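Local coordinates for BexL (Amycolatopsis orientalis, PDB 4XRW), which probably acts as a di-domain aromatase/cyclase of a type II polyketide synthase, cyclising and aromatising a polyketide intermediate on the way to BE-7585A, at residues Thr66-Thr74 with Asn81-Asp89; Ala185-Ala195 with Arg238-Ile246. One frame throughout, in Å; residues are numbered along the deposited sequence.

Contact 1: residues Thr66-Thr74 with Asn81-Asp89; sequences TERIRIWAT and NWTSRRELD
Glu67 and Arg86 face each other as a hydrogen-bonded pair, joined through both backbone and side chains. Glu67 OE2 takes both bonds of the bridge, from Arg86 NH2 at 3.0 Å and from Arg86 NE at 3.2 Å; it lies in the guanidinium plane, while the two nitrogens reach it on its syn and anti sides from one face of the carboxylate. Carboxylate and guanidinium planes are 27° apart. The partners of both groups continue beyond the pair: Glu67 OE1 bonds to His59, and Arg86 gives NH1 and NH2 to the carbonyls of Val41 and Ala42, so both ends of this buried charge pair have further polar partners. The segments form a twisted antiparallel beta hairpin, two neighbouring strands of the seven-stranded antiparallel sheet of a helix-grip fold, strand 67-73 lying next to the outer strand 54-59. Its main-chain N-H and C=O groups are paired at Glu67/Arg86, Ile69/Ser84 and Ile71/Trp82, with Ile71 N to Trp82 O at 2.9 Å nearly straight (174°). On the same face as Glu67, Ile71 lays CG2 over the six-membered ring of Trp82, 4.1 Å from its centroid. The other face carries Arg68, Arg70 and Trp72 opposite Arg85, Thr83 and Asn81. Arg70, bent at chi3 (-56°), brings NH1 to Asn81 OD1 at 3.0 Å, the amide plane nearly perpendicular to the guanidinium, whose face meets Thr83 CG2. Asn81 CB sits 3.7 Å from the centroid of the five-membered ring of Trp72. Arg68 forms salt bridges through NH1 with Glu61 and through NE with Glu100, whose carboxylate also bonds Thr83 OG1.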
loop_
_atom_site.group_PDB
_atom_site.type_symbol
_atom_site.label_atom_id
_atom_site.label_comp_id
_atom_site.label_asym_id
_atom_site.label_seq_id
_atom_site.Cartn_x
_atom_site.Cartn_y
_atom_site.Cartn_z
ATOM N N THR A 66 23.563 -4.217 -3.068
ATOM C CA THR A 66 22.937 -4.223 -1.745
ATOM C C THR A 66 22.172 -2.925 -1.462
ATOM O O THR A 66 22.528 -1.860 -1.962
ATOM C CB THR A 66 23.974 -4.435 -0.628
ATOM O OG1 THR A 66 23.299 -4.736 0.605
ATOM C CG2 THR A 66 24.856 -3.195 -0.439
ATOM N N GLU A 67 21.137 -3.016 -0.632
ATOM C CA GLU A 67 20.323 -1.855 -0.311
ATOM C C GLU A 67 19.659 -2.024 1.049
ATOM O O GLU A 67 19.549 -3.136 1.539
ATOM C CB GLU A 67 19.272 -1.657 -1.380
ATOM C CG GLU A 67 18.222 -2.746 -1.394
ATOM C CD GLU A 67 17.198 -2.548 -2.487
ATOM O OE1 GLU A 67 17.528 -1.906 -3.512
ATOM O OE2 GLU A 67 16.064 -3.037 -2.307
ATOM N N ARG A 68 19.241 -0.926 1.656
ATOM C CA ARG A 68 18.414 -0.980 2.856
ATOM C C ARG A 68 17.131 -0.220 2.597
ATOM O O ARG A 68 17.146 0.877 2.027
ATOM C CB ARG A 68 19.135 -0.393 4.056
ATOM C CG ARG A 68 20.393 -1.140 4.395
ATOM C CD ARG A 68 21.188 -0.375 5.464
ATOM N NE ARG A 68 20.440 -0.285 6.713
ATOM C CZ ARG A 68 20.359 0.799 7.484
ATOM N NH1 ARG A 68 20.998 1.920 7.167
ATOM N NH2 ARG A 68 19.639 0.757 8.593
ATOM N N ILE A 69 16.015 -0.814 3.011
ATOM C CA ILE A 69 14.698 -0.241 2.752
ATOM C C ILE A 69 13.945 -0.136 4.068
ATOM O O ILE A 69 14.257 -0.830 5.048
ATOM C CB ILE A 69 13.861 -1.074 1.716
ATOM C CG1 ILE A 69 13.705 -2.543 2.190
ATOM C CG2 ILE A 69 14.484 -0.970 0.360
ATOM C CD1 ILE A 69 12.766 -3.370 1.359
ATOM N N ARG A 70 13.015 0.805 4.081
ATOM C CA ARG A 70 12.113 1.052 5.189
ATOM C C ARG A 70 10.711 0.752 4.701
ATOM O O ARG A 70 10.270 1.291 3.687
ATOM C CB ARG A 70 12.199 2.503 5.714
ATOM C CG ARG A 70 11.389 2.664 6.978
ATOM C CD ARG A 70 11.504 4.036 7.627
ATOM N NE ARG A 70 12.895 4.374 7.914
ATOM C CZ ARG A 70 13.551 4.017 9.014
ATOM N NH1 ARG A 70 12.951 3.304 9.965
ATOM N NH2 ARG A 70 14.824 4.373 9.159
ATOM N N ILE A 71 10.053 -0.146 5.422
ATOM C CA ILE A 71 8.754 -0.685 5.056
ATOM C C ILE A 71 7.744 -0.190 6.087
ATOM O O ILE A 71 7.958 -0.331 7.294
ATOM C CB ILE A 71 8.752 -2.202 5.055
ATOM C CG1 ILE A 71 9.757 -2.763 4.041
ATOM C CG2 ILE A 71 7.378 -2.736 4.753
ATOM C CD1 ILE A 71 10.345 -4.090 4.480
ATOM N N TRP A 72 6.661 0.413 5.604
ATOM C CA TRP A 72 5.514 0.723 6.444
ATOM C C TRP A 72 4.370 -0.254 6.089
ATOM O O TRP A 72 3.999 -0.418 4.911
ATOM C CB TRP A 72 5.037 2.182 6.249
ATOM C CG TRP A 72 5.930 3.259 6.725
ATOM C CD1 TRP A 72 5.852 3.974 7.914
ATOM C CD2 TRP A 72 7.032 3.785 6.028
ATOM N NE1 TRP A 72 6.843 4.894 7.967
ATOM C CE2 TRP A 72 7.598 4.791 6.830
ATOM C CE3 TRP A 72 7.600 3.513 4.795
ATOM C CZ2 TRP A 72 8.691 5.520 6.425
ATOM C CZ3 TRP A 72 8.705 4.242 4.400
ATOM C CH2 TRP A 72 9.238 5.226 5.220
ATOM N N ALA A 73 3.781 -0.870 7.108
ATOM C CA ALA A 73 2.716 -1.849 6.915
ATOM C C ALA A 73 1.677 -1.825 8.025
ATOM O O ALA A 73 1.901 -1.271 9.120
ATOM C CB ALA A 73 3.299 -3.242 6.809
ATOM N N THR A 74 0.544 -2.443 7.741
ATOM C CA THR A 74 -0.624 -2.369 8.641
ATOM C C THR A 74 -0.474 -3.263 9.872
ATOM O O THR A 74 -1.045 -2.962 10.933
ATOM C CB THR A 74 -1.917 -2.710 7.856
ATOM O OG1 THR A 74 -1.778 -3.995 7.244
ATOM C CG2 THR A 74 -2.097 -1.716 6.744
ATOM N N ASN A 81 6.642 0.597 11.163
ATOM C CA ASN A 81 7.688 0.513 10.153
ATOM C C ASN A 81 8.899 -0.236 10.694
ATOM O O ASN A 81 9.111 -0.325 11.909
ATOM C CB ASN A 81 8.075 1.892 9.608
ATOM C CG ASN A 81 9.000 2.671 10.497
ATOM O OD1 ASN A 81 10.184 2.356 10.605
ATOM N ND2 ASN A 81 8.492 3.737 11.081
ATOM N N TRP A 82 9.654 -0.807 9.764
ATOM C CA TRP A 82 10.918 -1.490 10.085
ATOM C C TRP A 82 11.836 -1.410 8.868
ATOM O O TRP A 82 11.426 -0.994 7.787
ATOM C CB TRP A 82 10.677 -2.938 10.500
ATOM C CG TRP A 82 10.219 -3.848 9.421
ATOM C CD1 TRP A 82 10.992 -4.642 8.625
ATOM C CD2 TRP A 82 8.865 -4.080 9.030
ATOM N NE1 TRP A 82 10.197 -5.363 7.760
ATOM C CE2 TRP A 82 8.885 -5.027 7.989
ATOM C CE3 TRP A 82 7.635 -3.571 9.462
ATOM C CZ2 TRP A 82 7.729 -5.475 7.365
ATOM C CZ3 TRP A 82 6.476 -4.022 8.840
ATOM C CH2 TRP A 82 6.533 -4.971 7.811
ATOM N N THR A 83 13.099 -1.755 9.065
ATOM C CA THR A 83 14.053 -1.734 7.969
ATOM C C THR A 83 14.540 -3.150 7.689
ATOM O O THR A 83 14.500 -4.052 8.553
ATOM C CB THR A 83 15.243 -0.803 8.273
ATOM O OG1 THR A 83 15.824 -1.181 9.524
ATOM C CG2 THR A 83 14.781 0.636 8.375
ATOM N N SER A 84 14.930 -3.324 6.446
ATOM C CA SER A 84 15.369 -4.578 5.884
ATOM C C SER A 84 16.556 -4.291 4.970
ATOM O O SER A 84 16.578 -3.293 4.219
ATOM C CB SER A 84 14.216 -5.244 5.106
ATOM O OG SER A 84 14.576 -6.540 4.619
ATOM N N ARG A 85 17.534 -5.178 5.015
ATOM C CA ARG A 85 18.654 -5.152 4.097
ATOM C C ARG A 85 18.485 -6.233 3.068
ATOM O O ARG A 85 18.209 -7.375 3.430
ATOM C CB ARG A 85 19.972 -5.344 4.841
ATOM C CG ARG A 85 21.185 -5.298 3.945
ATOM C CD ARG A 85 22.452 -5.396 4.758
ATOM N NE ARG A 85 23.619 -5.123 3.936
ATOM C CZ ARG A 85 24.283 -3.968 3.930
ATOM N NH1 ARG A 85 23.925 -2.959 4.726
ATOM N NH2 ARG A 85 25.329 -3.824 3.129
ATOM N N ARG A 86 18.628 -5.875 1.799
ATOM C CA ARG A 86 18.427 -6.841 0.713
ATOM C C ARG A 86 19.612 -6.869 -0.241
ATOM O O ARG A 86 20.320 -5.879 -0.419
ATOM C CB ARG A 86 17.153 -6.555 -0.089
ATOM C CG ARG A 86 15.912 -6.279 0.773
ATOM C CD ARG A 86 14.622 -6.476 -0.036
ATOM N NE ARG A 86 14.590 -5.622 -1.199
ATOM C CZ ARG A 86 13.766 -5.768 -2.235
ATOM N NH1 ARG A 86 12.887 -6.771 -2.296
ATOM N NH2 ARG A 86 13.858 -4.907 -3.216
ATOM N N GLU A 87 19.808 -8.047 -0.811
ATOM C CA GLU A 87 20.741 -8.254 -1.900
ATOM C C GLU A 87 19.993 -8.846 -3.072
ATOM O O GLU A 87 19.384 -9.929 -2.945
ATOM C CB GLU A 87 21.877 -9.189 -1.485
ATOM C CG GLU A 87 22.808 -8.573 -0.458
ATOM C CD GLU A 87 22.385 -8.865 0.982
ATOM O OE1 GLU A 87 21.866 -9.980 1.260
ATOM O OE2 GLU A 87 22.592 -7.979 1.842
ATOM N N LEU A 88 20.094 -8.178 -4.217
ATOM C CA LEU A 88 19.312 -8.551 -5.402
ATOM C C LEU A 88 20.192 -9.263 -6.450
ATOM O O LEU A 88 21.275 -8.796 -6.748
ATOM C CB LEU A 88 18.677 -7.320 -6.020
ATOM C CG LEU A 88 17.362 -6.806 -5.388
ATOM C CD1 LEU A 88 17.550 -6.415 -3.947
ATOM C CD2 LEU A 88 16.824 -5.625 -6.174
ATOM N N ASP A 89 19.720 -10.373 -7.003
ATOM C CA ASP A 89 20.461 -11.093 -8.057
ATOM C C ASP A 89 19.506 -11.357 -9.223
ATOM O O ASP A 89 18.867 -12.397 -9.287
ATOM C CB ASP A 89 21.051 -12.403 -7.507
ATOM C CG ASP A 89 21.951 -13.128 -8.519
ATOM O OD1 ASP A 89 21.901 -12.813 -9.740
ATOM O OD2 ASP A 89 22.684 -14.027 -8.070
#

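Contact 2: residues Ala185-Ala195 with Arg238-Ile246; sequences AKDVYDFVDQA and RVCFPHHRI
Tyr189 lies against the turn of residues Pro242 to His244, where the short helix 185-193 of the second helix-grip domain packs on a hairpin formed by strands 231-241 and 245-250. This is the tight part. The Tyr189 ring reaches across to the turn because chi1 (173°) swings CG away from the backbone N; His243 CA lies over one face, 3.8 Å from the ring centroid, and Pro242 CA meets the same face. Tyr189 CE1 touches Ile246 CG1 at 3.7 Å, and Ile246 CD1 continues inward to Val192. A cis peptide before His243 belongs to this turn, and a classic beta bulge sets His244 and Arg245 opposite Phe241. Toward solvent the packing gives way to polar links. The His243 ring turns its edge to Tyr189, planes at 85°, and is sandwiched between Lys186 CG and Pro242 CB; a water joins its NE2 to Asp190 OD1, while Lys186 NZ bridges to Asp190 OD2 at 3.0 Å. At the helix's C-terminal end, buried Arg238, whose NH2 is also bonded to Gln218, gives that nitrogen to Val192 O at 2.8 Å, the oxygen only 9° out of the guanidinium plane; Arg238 NH1 adds a weak bond to the same oxygen.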
loop_
_atom_site.group_PDB
_atom_site.type_symbol
_atom_site.label_atom_id
_atom_site.label_comp_id
_atom_site.label_asym_id
_atom_site.label_seq_id
_atom_site.Cartn_x
_atom_site.Cartn_y
_atom_site.Cartn_z
ATOM N N ALA A 185 4.411 24.940 -0.226
ATOM C CA ALA A 185 4.012 23.543 -0.174
ATOM C C ALA A 185 3.572 23.184 1.227
ATOM O O ALA A 185 2.623 22.408 1.415
ATOM C CB ALA A 185 5.166 22.637 -0.613
ATOM N N LYS A 186 4.242 23.747 2.215
ATOM C CA LYS A 186 3.907 23.461 3.590
ATOM C C LYS A 186 2.441 23.728 3.927
ATOM O O LYS A 186 1.814 22.957 4.651
ATOM C CB LYS A 186 4.802 24.256 4.527
ATOM C CG LYS A 186 4.372 24.178 5.980
ATOM C CD LYS A 186 5.436 24.776 6.885
ATOM C CE LYS A 186 5.238 24.379 8.333
ATOM N NZ LYS A 186 3.906 24.715 8.846
ATOM N N ASP A 187 1.885 24.833 3.443
ATOM C CA ASP A 187 0.492 25.136 3.784
ATOM C C ASP A 187 -0.504 24.208 3.094
ATOM O O ASP A 187 -1.578 23.946 3.632
ATOM C CB ASP A 187 0.183 26.597 3.451
ATOM C CG ASP A 187 1.064 27.570 4.243
ATOM O OD1 ASP A 187 1.558 27.179 5.327
ATOM O OD2 ASP A 187 1.252 28.723 3.787
ATOM N N VAL A 188 -0.160 23.697 1.917
ATOM C CA VAL A 188 -1.020 22.780 1.227
ATOM C C VAL A 188 -0.923 21.394 1.896
ATOM O O VAL A 188 -1.925 20.753 2.218
ATOM C CB VAL A 188 -0.645 22.671 -0.254
ATOM C CG1 VAL A 188 -1.598 21.749 -0.945
ATOM C CG2 VAL A 188 -0.634 24.081 -0.931
ATOM N N TYR A 189 0.308 20.951 2.089
ATOM C CA TYR A 189 0.580 19.723 2.850
ATOM C C TYR A 189 -0.170 19.685 4.174
ATOM O O TYR A 189 -0.823 18.694 4.495
ATOM C CB TYR A 189 2.084 19.600 3.118
ATOM C CG TYR A 189 2.466 18.455 4.047
ATOM C CD1 TYR A 189 2.734 17.178 3.535
ATOM C CD2 TYR A 189 2.526 18.643 5.410
ATOM C CE1 TYR A 189 3.081 16.115 4.402
ATOM C CE2 TYR A 189 2.865 17.607 6.271
ATOM C CZ TYR A 189 3.149 16.353 5.755
ATOM O OH TYR A 189 3.488 15.344 6.619
ATOM N N ASP A 190 -0.032 20.748 4.988
ATOM C CA ASP A 190 -0.667 20.791 6.296
ATOM C C ASP A 190 -2.165 20.613 6.200
ATOM O O ASP A 190 -2.770 19.979 7.056
ATOM C CB ASP A 190 -0.385 22.106 7.038
ATOM C CG ASP A 190 1.062 22.214 7.577
ATOM O OD1 ASP A 190 1.803 21.203 7.656
ATOM O OD2 ASP A 190 1.452 23.344 7.937
ATOM N N PHE A 191 -2.797 21.194 5.189
ATOM C CA PHE A 191 -4.240 21.029 5.034
ATOM C C PHE A 191 -4.630 19.544 4.858
ATOM O O PHE A 191 -5.625 19.091 5.417
ATOM C CB PHE A 191 -4.748 21.847 3.827
ATOM C CG PHE A 191 -6.225 21.776 3.618
ATOM C CD1 PHE A 191 -6.812 20.755 2.865
ATOM C CD2 PHE A 191 -7.059 22.740 4.174
ATOM C CE1 PHE A 191 -8.162 20.692 2.683
ATOM C CE2 PHE A 191 -8.419 22.685 3.993
ATOM C CZ PHE A 191 -8.984 21.673 3.234
ATOM N N VAL A 192 -3.860 18.815 4.065
ATOM C CA VAL A 192 -4.163 17.380 3.818
ATOM C C VAL A 192 -3.683 16.472 4.990
ATOM O O VAL A 192 -4.329 15.475 5.317
ATOM C CB VAL A 192 -3.540 16.912 2.497
ATOM C CG1 VAL A 192 -3.919 15.536 2.219
ATOM C CG2 VAL A 192 -4.034 17.830 1.329
ATOM N N ASP A 193 -2.578 16.841 5.614
ATOM C CA ASP A 193 -2.035 16.096 6.764
ATOM C C ASP A 193 -2.973 16.166 7.971
ATOM O O ASP A 193 -3.241 15.163 8.641
ATOM C CB ASP A 193 -0.662 16.656 7.128
ATOM C CG ASP A 193 0.009 15.922 8.291
ATOM O OD1 ASP A 193 0.059 14.674 8.286
ATOM O OD2 ASP A 193 0.506 16.625 9.196
ATOM N N GLN A 194 -3.472 17.364 8.262
ATOM C CA GLN A 194 -4.278 17.585 9.446
ATOM C C GLN A 194 -5.728 17.201 9.217
ATOM O O GLN A 194 -6.670 18.040 9.202
ATOM C CB GLN A 194 -4.132 19.054 9.900
ATOM C CG GLN A 194 -2.703 19.369 10.258
ATOM C CD GLN A 194 -2.464 20.820 10.658
ATOM O OE1 GLN A 194 -3.369 21.515 11.107
ATOM N NE2 GLN A 194 -1.237 21.265 10.496
ATOM N N ALA A 195 -5.949 15.900 9.058
ATOM C CA ALA A 195 -7.246 15.421 8.641
ATOM C C ALA A 195 -8.272 15.463 9.770
ATOM O O ALA A 195 -9.465 15.414 9.514
ATOM C CB ALA A 195 -7.133 13.991 8.058
ATOM N N ARG A 238 -2.035 6.085 6.501
ATOM C CA ARG A 238 -1.249 7.060 5.759
ATOM C C ARG A 238 0.152 7.207 6.354
ATOM O O ARG A 238 0.351 7.146 7.566
ATOM C CB ARG A 238 -1.959 8.441 5.751
ATOM C CG ARG A 238 -3.434 8.335 5.518
ATOM C CD ARG A 238 -4.043 9.646 4.955
ATOM N NE ARG A 238 -3.775 10.758 5.863
ATOM C CZ ARG A 238 -4.108 12.026 5.627
ATOM N NH1 ARG A 238 -4.700 12.353 4.503
ATOM N NH2 ARG A 238 -3.835 12.960 6.519
ATOM N N VAL A 239 1.098 7.403 5.465
ATOM C CA VAL A 239 2.450 7.720 5.806
ATOM C C VAL A 239 2.781 9.134 5.282
ATOM O O VAL A 239 2.725 9.396 4.068
ATOM C CB VAL A 239 3.432 6.705 5.201
ATOM C CG1 VAL A 239 4.794 6.962 5.741
ATOM C CG2 VAL A 239 2.997 5.235 5.504
ATOM N N CYS A 240 3.171 9.999 6.206
ATOM C CA CYS A 240 3.324 11.433 5.947
ATOM C C CYS A 240 4.806 11.867 5.994
ATOM O O CYS A 240 5.526 11.587 6.953
ATOM C CB CYS A 240 2.487 12.193 6.981
ATOM S SG CYS A 240 0.775 11.586 7.038
ATOM N N PHE A 241 5.226 12.572 4.960
ATOM C CA PHE A 241 6.603 13.052 4.785
ATOM C C PHE A 241 6.546 14.590 4.607
ATOM O O PHE A 241 6.254 15.058 3.525
ATOM C CB PHE A 241 7.232 12.415 3.569
ATOM C CG PHE A 241 7.334 10.903 3.647
ATOM C CD1 PHE A 241 8.439 10.300 4.226
ATOM C CD2 PHE A 241 6.331 10.107 3.157
ATOM C CE1 PHE A 241 8.548 8.911 4.307
ATOM C CE2 PHE A 241 6.430 8.697 3.237
ATOM C CZ PHE A 241 7.539 8.116 3.816
ATOM N N PRO A 242 6.778 15.343 5.687
ATOM C CA PRO A 242 6.717 16.811 5.656
ATOM C C PRO A 242 7.729 17.370 4.680
ATOM O O PRO A 242 8.855 16.904 4.778
ATOM C CB PRO A 242 7.094 17.218 7.066
ATOM C CG PRO A 242 6.844 16.044 7.901
ATOM C CD PRO A 242 6.998 14.834 7.046
ATOM N N HIS A 243 7.393 18.257 3.738
ATOM C CA HIS A 243 6.054 18.724 3.441
ATOM C C HIS A 243 5.744 18.413 2.005
ATOM O O HIS A 243 5.150 19.231 1.312
ATOM C CB HIS A 243 5.942 20.237 3.685
ATOM C CG HIS A 243 6.161 20.617 5.109
ATOM N ND1 HIS A 243 7.350 21.140 5.565
ATOM C CD2 HIS A 243 5.359 20.501 6.194
ATOM C CE1 HIS A 243 7.266 21.348 6.869
ATOM N NE2 HIS A 243 6.067 20.972 7.275
ATOM N N HIS A 244 6.093 17.212 1.561
ATOM C CA HIS A 244 6.029 16.916 0.148
ATOM C C HIS A 244 5.223 15.683 -0.294
ATOM O O HIS A 244 4.906 15.530 -1.489
ATOM C CB HIS A 244 7.471 16.825 -0.369
ATOM C CG HIS A 244 8.229 15.631 0.131
ATOM N ND1 HIS A 244 8.290 14.449 -0.574
ATOM C CD2 HIS A 244 8.968 15.442 1.251
ATOM C CE1 HIS A 244 9.030 13.578 0.090
ATOM N NE2 HIS A 244 9.454 14.155 1.202
ATOM N N ARG A 245 4.862 14.801 0.632
ATOM C CA ARG A 245 4.216 13.585 0.225
ATOM C C ARG A 245 3.427 12.953 1.340
ATOM O O ARG A 245 3.855 12.937 2.471
ATOM C CB ARG A 245 5.264 12.592 -0.279
ATOM C CG ARG A 245 4.707 11.325 -0.865
ATOM C CD ARG A 245 5.868 10.473 -1.432
ATOM N NE ARG A 245 6.852 10.133 -0.404
ATOM C CZ ARG A 245 8.151 9.901 -0.617
ATOM N NH1 ARG A 245 8.670 9.966 -1.841
ATOM N NH2 ARG A 245 8.939 9.605 0.415
ATOM N N ILE A 246 2.271 12.428 0.971
ATOM C CA ILE A 246 1.463 11.600 1.868
ATOM C C ILE A 246 1.013 10.395 1.058
ATOM O O ILE A 246 0.343 10.527 0.021
ATOM C CB ILE A 246 0.235 12.341 2.433
ATOM C CG1 ILE A 246 0.658 13.537 3.256
ATOM C CG2 ILE A 246 -0.627 11.384 3.272
ATOM C CD1 ILE A 246 -0.453 14.427 3.598
HETATM O O HOH W 1 3.919 20.986 9.070
#

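How the contacts relate
Contact 1 pairs neighbouring strands of the first domain's sheet; contact 2 sets a helix against a strand turn of the second, so the two share no element. Both are partly buried. Regular backbone bonding runs through contact 1, with a buried charge pair on one face and arginines on the other, partly exposed. Contact 2 has no strand pairing across it: ring packing dominates, one carbonyl is gripped by an arginine, and its histidine edge is bridged by water. Although their centres are 24 Å apart, they meet at the domain boundary, where Trp72 CH2 lies 3.6 Å from Phe241 CZ, edge-to-face, and Trp72 NE1 3.7 Å from Val239 CG1.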